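Long-range contacts in cycloalternan-forming enzyme (Listeria monocytogenes serovar 1/2a, PDB 5F7U), which is a multidomain protein of glycoside hydrolase family 31, built round a TIM barrel and carrying a family 6 carbohydrate-binding module: residues S600-S605 with A633-D638; A629-G634 with Q659-K664. The protein carries 1 engineered substitution. One frame throughout, in Å; residues are numbered along the deposited sequence.

Contact 1: S600-S605 with A633-D638; sequences SGDQTS and AGFTGD. With GLC (alpha-D-glucopyranose), chain F; GLC (alpha-D-glucopyranose), chain B.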
ATOM      1  N   SER A 600       0.841  -2.332  -8.554  1.00 12.12           N
ATOM      2  CA  SER A 600      -0.593  -2.101  -8.773  1.00 12.40           C
ATOM      3  C   SER A 600      -1.148  -2.616 -10.109  1.00 12.64           C
ATOM      4  O   SER A 600      -2.315  -2.390 -10.433  1.00 13.03           O
ATOM      5  CB  SER A 600      -0.893  -0.614  -8.570  1.00 12.52           C
ATOM      6  OG  SER A 600      -0.327   0.138  -9.635  1.00 12.95           O
ATOM      7  N   GLY A 601      -0.334  -3.338 -10.877  1.00 12.87           N
ATOM      8  CA  GLY A 601      -0.847  -4.007 -12.070  1.00 13.09           C
ATOM      9  C   GLY A 601      -0.958  -3.138 -13.307  1.00 13.44           C
ATOM     10  O   GLY A 601      -0.185  -2.200 -13.494  1.00 13.52           O
ATOM     11  N   ASP A 602      -1.934  -3.457 -14.160  1.00 13.74           N
ATOM     12  CA  ASP A 602      -1.899  -3.026 -15.562  1.00 14.28           C
ATOM     13  C   ASP A 602      -2.794  -1.821 -15.727  1.00 14.88           C
ATOM     14  O   ASP A 602      -4.022  -1.957 -15.676  1.00 14.97           O
ATOM     15  CB  ASP A 602      -2.409  -4.150 -16.475  1.00 14.50           C
ATOM     16  CG  ASP A 602      -1.534  -5.410 -16.427  1.00 15.05           C
ATOM     17  OD1 ASP A 602      -0.354  -5.336 -16.050  1.00 14.89           O
ATOM     18  OD2 ASP A 602      -2.045  -6.501 -16.767  1.00 15.64           O
ATOM     19  N   GLN A 603      -2.173  -0.660 -15.920  1.00 15.22           N
ATOM     20  CA  GLN A 603      -2.894   0.616 -16.001  1.00 16.28           C
ATOM     21  C   GLN A 603      -2.443   1.452 -17.197  1.00 17.29           C
ATOM     22  O   GLN A 603      -1.357   1.263 -17.751  1.00 18.87           O
ATOM     23  CB  GLN A 603      -2.757   1.410 -14.689  1.00 16.69           C
ATOM     24  CG  GLN A 603      -3.195   0.611 -13.461  1.00 17.44           C
ATOM     25  CD  GLN A 603      -3.117   1.421 -12.190  1.00 18.01           C
ATOM     26  OE1 GLN A 603      -2.145   1.304 -11.446  1.00 18.82           O
ATOM     27  NE2 GLN A 603      -4.096   2.304 -11.974  1.00 18.14           N
ATOM     28  N   THR A 604      -3.276   2.392 -17.602  1.00 17.70           N
ATOM     29  CA  THR A 604      -2.943   3.236 -18.760  1.00 17.19           C
ATOM     30  C   THR A 604      -2.197   4.508 -18.363  1.00 15.99           C
ATOM     31  O   THR A 604      -2.224   4.940 -17.205  1.00 15.55           O
ATOM     32  CB  THR A 604      -4.183   3.638 -19.567  1.00 18.20           C
ATOM     33  OG1 THR A 604      -5.133   4.234 -18.685  1.00 19.39           O
ATOM     34  CG2 THR A 604      -4.826   2.438 -20.249  1.00 19.35           C
ATOM     35  N   SER A 605      -1.539   5.111 -19.345  1.00 14.91           N
ATOM     36  CA  SER A 605      -0.766   6.346 -19.125  1.00 14.33           C
ATOM     37  C   SER A 605      -1.679   7.567 -19.133  1.00 14.27           C
ATOM     38  O   SER A 605      -1.638   8.407 -20.051  1.00 14.32           O
ATOM     39  CB  SER A 605       0.355   6.463 -20.163  1.00 14.21           C
ATOM     40  OG  SER A 605       1.305   5.424 -19.934  1.00 13.81           O
ATOM     41  N   ALA A 633       3.687   6.476 -14.363  1.00 12.61           N
ATOM     42  CA  ALA A 633       3.110   7.049 -15.593  1.00 12.88           C
ATOM     43  C   ALA A 633       2.363   6.067 -16.488  1.00 12.96           C
ATOM     44  O   ALA A 633       2.025   6.430 -17.600  1.00 13.07           O
ATOM     45  CB  ALA A 633       4.153   7.848 -16.392  1.00 12.92           C
ATOM     46  N   GLY A 634       2.097   4.851 -15.992  1.00 12.98           N
ATOM     47  CA  GLY A 634       1.301   3.829 -16.723  1.00 12.81           C
ATOM     48  C   GLY A 634       2.167   3.041 -17.688  1.00 13.35           C
ATOM     49  O   GLY A 634       3.145   3.573 -18.218  1.00 13.33           O
ATOM     50  N   PHE A 635       1.823   1.773 -17.929  1.00 13.66           N
ATOM     51  CA  PHE A 635       2.702   0.934 -18.762  1.00 14.36           C
ATOM     52  C   PHE A 635       2.193   0.760 -20.197  1.00 15.35           C
ATOM     53  O   PHE A 635       2.900   0.230 -21.054  1.00 15.05           O
ATOM     54  CB  PHE A 635       3.038  -0.403 -18.077  1.00 13.89           C
ATOM     55  CG  PHE A 635       2.080  -1.554 -18.373  1.00 14.26           C
ATOM     56  CD1 PHE A 635       0.676  -1.390 -18.408  1.00 14.48           C
ATOM     57  CD2 PHE A 635       2.601  -2.840 -18.557  1.00 14.29           C
ATOM     58  CE1 PHE A 635      -0.157  -2.489 -18.683  1.00 14.84           C
ATOM     59  CE2 PHE A 635       1.763  -3.941 -18.800  1.00 14.53           C
ATOM     60  CZ  PHE A 635       0.386  -3.760 -18.870  1.00 14.62           C
ATOM     61  N   THR A 636       0.970   1.217 -20.446  1.00 16.49           N
ATOM     62  CA  THR A 636       0.343   1.038 -21.762  1.00 18.27           C
ATOM     63  C   THR A 636      -0.585   2.207 -22.093  1.00 18.79           C
ATOM     64  O   THR A 636      -0.760   3.105 -21.288  1.00 17.22           O
ATOM     65  CB  THR A 636      -0.400  -0.321 -21.849  1.00 19.27           C
ATOM     66  OG1 THR A 636      -0.652  -0.630 -23.233  1.00 21.72           O
ATOM     67  CG2 THR A 636      -1.689  -0.336 -21.038  1.00 19.37           C
ATOM     68  N   GLY A 637      -1.163   2.173 -23.296  1.00 20.39           N
ATOM     69  CA  GLY A 637      -1.944   3.276 -23.813  1.00 21.96           C
ATOM     70  C   GLY A 637      -1.013   4.184 -24.569  1.00 23.31           C
ATOM     71  O   GLY A 637       0.187   3.886 -24.709  1.00 25.75           O
ATOM     72  N   ASP A 638      -1.540   5.310 -25.024  1.00 23.03           N
ATOM     73  CA  ASP A 638      -0.716   6.303 -25.710  1.00 23.15           C
ATOM     74  C   ASP A 638       0.384   6.771 -24.757  1.00 20.91           C
ATOM     75  O   ASP A 638       0.183   6.816 -23.525  1.00 20.08           O
ATOM     76  CB  ASP A 638      -1.571   7.476 -26.190  1.00 25.83           C
ATOM     77  CG  ASP A 638      -2.512   7.095 -27.345  1.00 28.25           C
ATOM     78  OD1 ASP A 638      -2.226   6.134 -28.101  1.00 29.93           O
ATOM     79  OD2 ASP A 638      -3.534   7.789 -27.505  1.00 29.99           O
TER
HETATM   80  C1  GLC F   2       1.100  -9.047 -17.148  1.00 24.23           C
HETATM   81  C2  GLC F   2       1.762  -8.026 -16.196  1.00 22.22           C
HETATM   82  C3  GLC F   2       2.624  -6.983 -16.934  1.00 21.59           C
HETATM   83  C4  GLC F   2       3.630  -7.681 -17.864  1.00 21.87           C
HETATM   84  C5  GLC F   2       2.964  -8.805 -18.671  1.00 23.14           C
HETATM   85  C6  GLC F   2       3.946  -9.632 -19.485  1.00 23.44           C
HETATM   86  O2  GLC F   2       0.788  -7.466 -15.309  1.00 22.18           O
HETATM   87  O3  GLC F   2       3.350  -6.152 -16.010  1.00 19.32           O
HETATM   88  O4  GLC F   2       4.213  -6.724 -18.767  1.00 19.95           O
HETATM   89  O5  GLC F   2       2.163  -9.699 -17.872  1.00 23.37           O
HETATM   90  O6  GLC F   2       3.146 -10.498 -20.313  1.00 24.60           O
HETATM   91  C1  GLC B   1      -3.244  -9.619 -20.355  1.00 38.74           C
HETATM   92  C2  GLC B   1      -2.974 -10.405 -19.065  1.00 36.33           C
HETATM   93  C3  GLC B   1      -2.077  -9.617 -18.100  1.00 33.93           C
HETATM   94  C4  GLC B   1      -0.744  -9.253 -18.767  1.00 32.96           C
HETATM   95  C5  GLC B   1      -1.076  -8.489 -20.070  1.00 36.21           C
HETATM   96  C6  GLC B   1       0.149  -8.141 -20.903  1.00 36.33           C
HETATM   97  O1  GLC B   1      -4.122  -8.516 -20.090  1.00 43.14           O
HETATM   98  O2  GLC B   1      -4.218 -10.698 -18.429  1.00 35.20           O
HETATM   99  O3  GLC B   1      -1.883 -10.378 -16.910  1.00 33.34           O
HETATM  100  O4  GLC B   1       0.064  -8.397 -17.924  1.00 27.21           O
HETATM  101  O5  GLC B   1      -2.017  -9.150 -20.946  1.00 38.79           O
HETATM  102  O6  GLC B   1       0.320  -6.741 -20.701  1.00 36.91           O
HETATM  103  O   HOH W   1       0.601   0.269 -15.658  1.00 12.32           O
HETATM  104  O   HOH W   2      -2.425   7.304 -22.526  1.00 26.93           O
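Asp602 and Phe635 meet where both reach the bound glucoses. Carboxylate and phenyl ring are turned almost alike, their planes 13° apart, with Asp602 OD1 3.3 Å from Phe635 CZ and the aspartate CB resting against CE1. Asp602 OD1 also accepts a short hydrogen bond, 2.5 Å, from O2 of GLC (chain F), while Phe635 CE2 packs on C3 of that glucose; the two side chains cross at a slant, and both line the glycan pocket. Asp602 CG lies beside the backbone N and opposite the carbonyl carbon (chi1 -63°), which sends the acid group out to the sugar.

One step back, the main chain sets where the ring stands. The one N-H of Phe635 is shared between Gln603 O, 3.2 Å from Phe635 N in a bent bond (146° at the hydrogen), and a water, 3.0 Å from the same N, that accepts from Gln603 N as well. Gln603 O in addition lies in the plane of the ring at its edge, near CD1. These loops follow strands 597-599 and 628-631, the sixth and seventh strands of the TIM barrel, and leave its C-terminal rim where the glycan is bound.

At Thr604 a single backbone bridge to Thr636 joins the loops: Ser605 N donates to Thr636 O at 2.9 Å, with Thr604 CA making a CA-H...O contact to the same oxygen. Gly634, without a side chain, lets Thr604 O and Ser605 N come in close. Ser605 OG gives a 2.6 Å hydrogen bond to Ala633 O, in the carbonyl plane on a lone pair, and Arg673 bonds both this hydroxyl and Gly634 O. A second water donates to Ser605 O and Asp638 O. Furthest out, Ser600 OG and Ser613 OG both hold Gln603 OE1, fixing that amide against helix 607-622.

Contact 2: A629-G634 with Q659-K664; sequences AWDMAG and QFHSEK. With GLC (alpha-D-glucopyranose), chain F; GLC (alpha-D-glucopyranose), chain B.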
ATOM      1  N   ALA A 629       4.523  -0.871  -5.179  1.00 11.56           N
ATOM      2  CA  ALA A 629       5.014  -0.204  -6.386  1.00 11.77           C
ATOM      3  C   ALA A 629       3.868   0.058  -7.340  1.00 12.02           C
ATOM      4  O   ALA A 629       2.797  -0.524  -7.216  1.00 11.70           O
ATOM      5  CB  ALA A 629       6.031  -1.084  -7.102  1.00 11.99           C
ATOM      6  N   TRP A 630       4.152   0.883  -8.342  1.00 12.06           N
ATOM      7  CA  TRP A 630       3.277   1.021  -9.506  1.00 12.48           C
ATOM      8  C   TRP A 630       4.157   1.251 -10.722  1.00 12.79           C
ATOM      9  O   TRP A 630       5.331   1.611 -10.573  1.00 12.94           O
ATOM     10  CB  TRP A 630       2.260   2.163  -9.305  1.00 12.68           C
ATOM     11  CG  TRP A 630       2.866   3.560  -9.240  1.00 13.00           C
ATOM     12  CD1 TRP A 630       3.823   4.012  -8.347  1.00 13.44           C
ATOM     13  CD2 TRP A 630       2.536   4.676 -10.069  1.00 13.45           C
ATOM     14  NE1 TRP A 630       4.121   5.338  -8.600  1.00 13.75           N
ATOM     15  CE2 TRP A 630       3.339   5.778  -9.637  1.00 13.59           C
ATOM     16  CE3 TRP A 630       1.634   4.866 -11.125  1.00 13.39           C
ATOM     17  CZ2 TRP A 630       3.278   7.052 -10.255  1.00 13.84           C
ATOM     18  CZ3 TRP A 630       1.555   6.150 -11.734  1.00 13.67           C
ATOM     19  CH2 TRP A 630       2.383   7.213 -11.294  1.00 13.69           C
ATOM     20  N   ASP A 631       3.608   1.017 -11.918  1.00 12.71           N
ATOM     21  CA  ASP A 631       4.305   1.368 -13.153  1.00 12.91           C
ATOM     22  C   ASP A 631       4.189   2.887 -13.323  1.00 12.86           C
ATOM     23  O   ASP A 631       3.132   3.365 -13.714  1.00 13.12           O
ATOM     24  CB  ASP A 631       3.652   0.668 -14.373  1.00 13.13           C
ATOM     25  CG  ASP A 631       3.591  -0.865 -14.244  1.00 13.24           C
ATOM     26  OD1 ASP A 631       4.401  -1.473 -13.536  1.00 13.09           O
ATOM     27  OD2 ASP A 631       2.714  -1.474 -14.894  1.00 13.44           O
ATOM     28  N   MET A 632       5.242   3.639 -12.994  1.00 12.74           N
ATOM     29  CA  MET A 632       5.132   5.105 -12.980  1.00 12.92           C
ATOM     30  C   MET A 632       4.708   5.617 -14.359  1.00 12.81           C
ATOM     31  O   MET A 632       5.255   5.196 -15.385  1.00 12.45           O
ATOM     32  CB  MET A 632       6.421   5.778 -12.472  1.00 14.14           C
ATOM     33  CG  MET A 632       7.694   5.395 -13.206  1.00 14.91           C
ATOM     34  SD  MET A 632       8.951   6.677 -12.989  1.00 16.40           S
ATOM     35  CE  MET A 632       8.400   7.779 -14.276  1.00 16.81           C
ATOM     36  N   ALA A 633       3.687   6.476 -14.363  1.00 12.61           N
ATOM     37  CA  ALA A 633       3.110   7.049 -15.593  1.00 12.88           C
ATOM     38  C   ALA A 633       2.363   6.067 -16.488  1.00 12.96           C
ATOM     39  O   ALA A 633       2.025   6.430 -17.600  1.00 13.07           O
ATOM     40  CB  ALA A 633       4.153   7.848 -16.392  1.00 12.92           C
ATOM     41  N   GLY A 634       2.097   4.851 -15.992  1.00 12.98           N
ATOM     42  CA  GLY A 634       1.301   3.829 -16.723  1.00 12.81           C
ATOM     43  C   GLY A 634       2.167   3.041 -17.688  1.00 13.35           C
ATOM     44  O   GLY A 634       3.145   3.573 -18.218  1.00 13.33           O
ATOM     45  N   GLN A 659       9.533   2.308  -9.797  1.00 11.99           N
ATOM     46  CA  GLN A 659       9.718   1.347 -10.910  1.00 12.06           C
ATOM     47  C   GLN A 659       9.047   1.874 -12.178  1.00 11.91           C
ATOM     48  O   GLN A 659       7.874   2.265 -12.126  1.00 11.91           O
ATOM     49  CB  GLN A 659       9.082  -0.016 -10.539  1.00 12.03           C
ATOM     50  CG  GLN A 659       9.227  -1.151 -11.575  1.00 12.72           C
ATOM     51  CD  GLN A 659       7.940  -1.559 -12.287  1.00 12.88           C
ATOM     52  OE1 GLN A 659       7.917  -2.601 -12.958  1.00 13.49           O
ATOM     53  NE2 GLN A 659       6.868  -0.766 -12.162  1.00 12.60           N
ATOM     54  N   PHE A 660       9.777   1.896 -13.295  1.00 12.08           N
ATOM     55  CA  PHE A 660       9.138   2.140 -14.619  1.00 12.05           C
ATOM     56  C   PHE A 660       9.022   0.848 -15.393  1.00 12.20           C
ATOM     57  O   PHE A 660       9.821  -0.085 -15.192  1.00 12.01           O
ATOM     58  CB  PHE A 660       9.807   3.288 -15.448  1.00 12.45           C
ATOM     59  CG  PHE A 660      11.214   2.994 -15.940  1.00 13.02           C
ATOM     60  CD1 PHE A 660      11.435   2.155 -17.051  1.00 13.15           C
ATOM     61  CD2 PHE A 660      12.330   3.604 -15.328  1.00 13.27           C
ATOM     62  CE1 PHE A 660      12.729   1.909 -17.517  1.00 13.68           C
ATOM     63  CE2 PHE A 660      13.633   3.350 -15.785  1.00 13.52           C
ATOM     64  CZ  PHE A 660      13.830   2.512 -16.893  1.00 13.67           C
ATOM     65  N   HIS A 661       8.035   0.796 -16.286  1.00 12.17           N
ATOM     66  CA  HIS A 661       7.699  -0.445 -16.987  1.00 12.35           C
ATOM     67  C   HIS A 661       6.861  -0.108 -18.221  1.00 12.50           C
ATOM     68  O   HIS A 661       6.241   0.981 -18.302  1.00 12.44           O
ATOM     69  CB  HIS A 661       6.939  -1.398 -16.022  1.00 12.11           C
ATOM     70  CG  HIS A 661       6.576  -2.721 -16.624  1.00 12.13           C
ATOM     71  ND1 HIS A 661       7.478  -3.500 -17.321  1.00 12.41           N
ATOM     72  CD2 HIS A 661       5.393  -3.387 -16.658  1.00 12.09           C
ATOM     73  CE1 HIS A 661       6.867  -4.596 -17.755  1.00 12.77           C
ATOM     74  NE2 HIS A 661       5.603  -4.557 -17.358  1.00 12.42           N
ATOM     75  N   SER A 662       6.863  -1.022 -19.194  1.00 12.86           N
ATOM     76  CA  SER A 662       6.058  -0.849 -20.390  1.00 13.11           C
ATOM     77  C   SER A 662       5.554  -2.187 -20.906  1.00 13.58           C
ATOM     78  O   SER A 662       6.246  -3.197 -20.823  1.00 13.56           O
ATOM     79  CB  SER A 662       6.822  -0.094 -21.490  1.00 13.39           C
ATOM     80  OG  SER A 662       8.065  -0.733 -21.761  1.00 13.71           O
ATOM     81  N   GLU A 663       4.362  -2.153 -21.491  1.00 14.01           N
ATOM     82  CA  GLU A 663       3.671  -3.359 -21.943  1.00 15.05           C
ATOM     83  C   GLU A 663       4.151  -3.976 -23.269  1.00 15.64           C
ATOM     84  O   GLU A 663       4.255  -5.207 -23.399  1.00 15.63           O
ATOM     85  CB  GLU A 663       2.190  -3.021 -22.089  1.00 15.88           C
ATOM     86  CG  GLU A 663       1.357  -4.222 -22.498  1.00 17.46           C
ATOM     87  CD  GLU A 663      -0.080  -3.869 -22.782  1.00 18.55           C
ATOM     88  OE1 GLU A 663      -0.346  -3.029 -23.685  1.00 19.17           O
ATOM     89  OE2 GLU A 663      -0.937  -4.452 -22.093  1.00 19.44           O
ATOM     90  N   LYS A 664       4.377  -3.141 -24.281  1.00 16.23           N
ATOM     91  CA  LYS A 664       4.472  -3.658 -25.664  1.00 17.24           C
ATOM     92  C   LYS A 664       5.726  -4.491 -25.900  1.00 17.16           C
ATOM     93  O   LYS A 664       6.805  -4.178 -25.390  1.00 16.84           O
ATOM     94  CB  LYS A 664       4.351  -2.529 -26.695  1.00 18.62           C
ATOM     95  CG  LYS A 664       3.014  -1.767 -26.679  1.00 19.92           C
ATOM     96  CD  LYS A 664       1.823  -2.675 -26.964  1.00 22.01           C
ATOM     97  CE  LYS A 664       0.551  -1.863 -27.162  1.00 24.62           C
ATOM     98  NZ  LYS A 664      -0.592  -2.418 -26.377  1.00 26.73           N
TER
HETATM   99  C1  GLC F   2       1.100  -9.047 -17.148  1.00 24.23           C
HETATM  100  C2  GLC F   2       1.762  -8.026 -16.196  1.00 22.22           C
HETATM  101  C3  GLC F   2       2.624  -6.983 -16.934  1.00 21.59           C
HETATM  102  C4  GLC F   2       3.630  -7.681 -17.864  1.00 21.87           C
HETATM  103  C5  GLC F   2       2.964  -8.805 -18.671  1.00 23.14           C
HETATM  104  C6  GLC F   2       3.946  -9.632 -19.485  1.00 23.44           C
HETATM  105  O2  GLC F   2       0.788  -7.466 -15.309  1.00 22.18           O
HETATM  106  O3  GLC F   2       3.350  -6.152 -16.010  1.00 19.32           O
HETATM  107  O4  GLC F   2       4.213  -6.724 -18.767  1.00 19.95           O
HETATM  108  O5  GLC F   2       2.163  -9.699 -17.872  1.00 23.37           O
HETATM  109  O6  GLC F   2       3.146 -10.498 -20.313  1.00 24.60           O
HETATM  110  C1  GLC B   1      -3.244  -9.619 -20.355  1.00 38.74           C
HETATM  111  C2  GLC B   1      -2.974 -10.405 -19.065  1.00 36.33           C
HETATM  112  C3  GLC B   1      -2.077  -9.617 -18.100  1.00 33.93           C
HETATM  113  C4  GLC B   1      -0.744  -9.253 -18.767  1.00 32.96           C
HETATM  114  C5  GLC B   1      -1.076  -8.489 -20.070  1.00 36.21           C
HETATM  115  C6  GLC B   1       0.149  -8.141 -20.903  1.00 36.33           C
HETATM  116  O1  GLC B   1      -4.122  -8.516 -20.090  1.00 43.14           O
HETATM  117  O2  GLC B   1      -4.218 -10.698 -18.429  1.00 35.20           O
HETATM  118  O3  GLC B   1      -1.883 -10.378 -16.910  1.00 33.34           O
HETATM  119  O4  GLC B   1       0.064  -8.397 -17.924  1.00 27.21           O
HETATM  120  O5  GLC B   1      -2.017  -9.150 -20.946  1.00 38.79           O
HETATM  121  O6  GLC B   1       0.320  -6.741 -20.701  1.00 36.91           O
HETATM  122  O   HOH W   3       7.013   3.637  -9.516  1.00 15.86           O
HETATM  123  O   HOH W   4       5.484  -4.028 -13.341  1.00 14.11           O
HETATM  124  O   HOH W   5       5.851   2.646 -16.086  1.00 12.62           O
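Gln659 reaches across to Asp631 at the end of a beta-alpha-beta unit in which helix 642-653 joins strands 628-631 and 657-660, the last two of the TIM barrel. Gln659 NE2 donates to Asp631 OD1 at 2.9 Å in a nearly straight bond (178°); OD1 is met on its anti lone pair and lies in the plane of the amide. The other N-H of Gln659 NE2 meets Trp630 O at 3.2 Å, coming from above that carbonyl plane. A water donates to both Asp631 OD1 and Gln659 OE1, so the amide is gripped at both ends and its rotation is fixed. The backbone joins in too: Gln659 O accepts from Met632 N at 3.1 Å.

At Phe660, CB packs on Met632 CG, 3.7 Å away, the two side chains lying alongside each other. His661 follows; its backbone N shares a water with Met632 O. CG is anti to the backbone N (chi1 -178°), and this carries the ring out alongside Asp631, whose carboxylate sits at the ring edge, the two planes 62° apart. His661 NE2 donates to O4 of GLC (chain F) at 2.9 Å and is also hydrogen-bonded to O3. Glu663 serves the other glucose: Glu663 OE2 accepts from O6 of GLC (chain B) at 3.0 Å, while Lys664 NZ forms a salt bridge with Glu663 OE1, 2.8 Å long, on its anti side, tilted out of the carboxylate plane.

Overall arrangement
Following the chain from the N terminus, contact 1 comes first: leaving strand 597-599, residues 600-605 are met again by 633-638 once helix 607-622 and strand 628-631 have been passed. Contact 2 opens before that loop has shut, at 629-634, and closes at 659-664 after helix 642-653. The two loops therefore overlap without nesting, with Ala633 and Gly634 belonging to both. Together they tie the ends of barrel strands six, seven and eight round one glycan pocket. A direct link runs between them as well: Phe635 O and Glu663 N lie 2.8 Å apart, a probable backbone hydrogen bond, and Thr636 OG1 bonds Glu663 OE1.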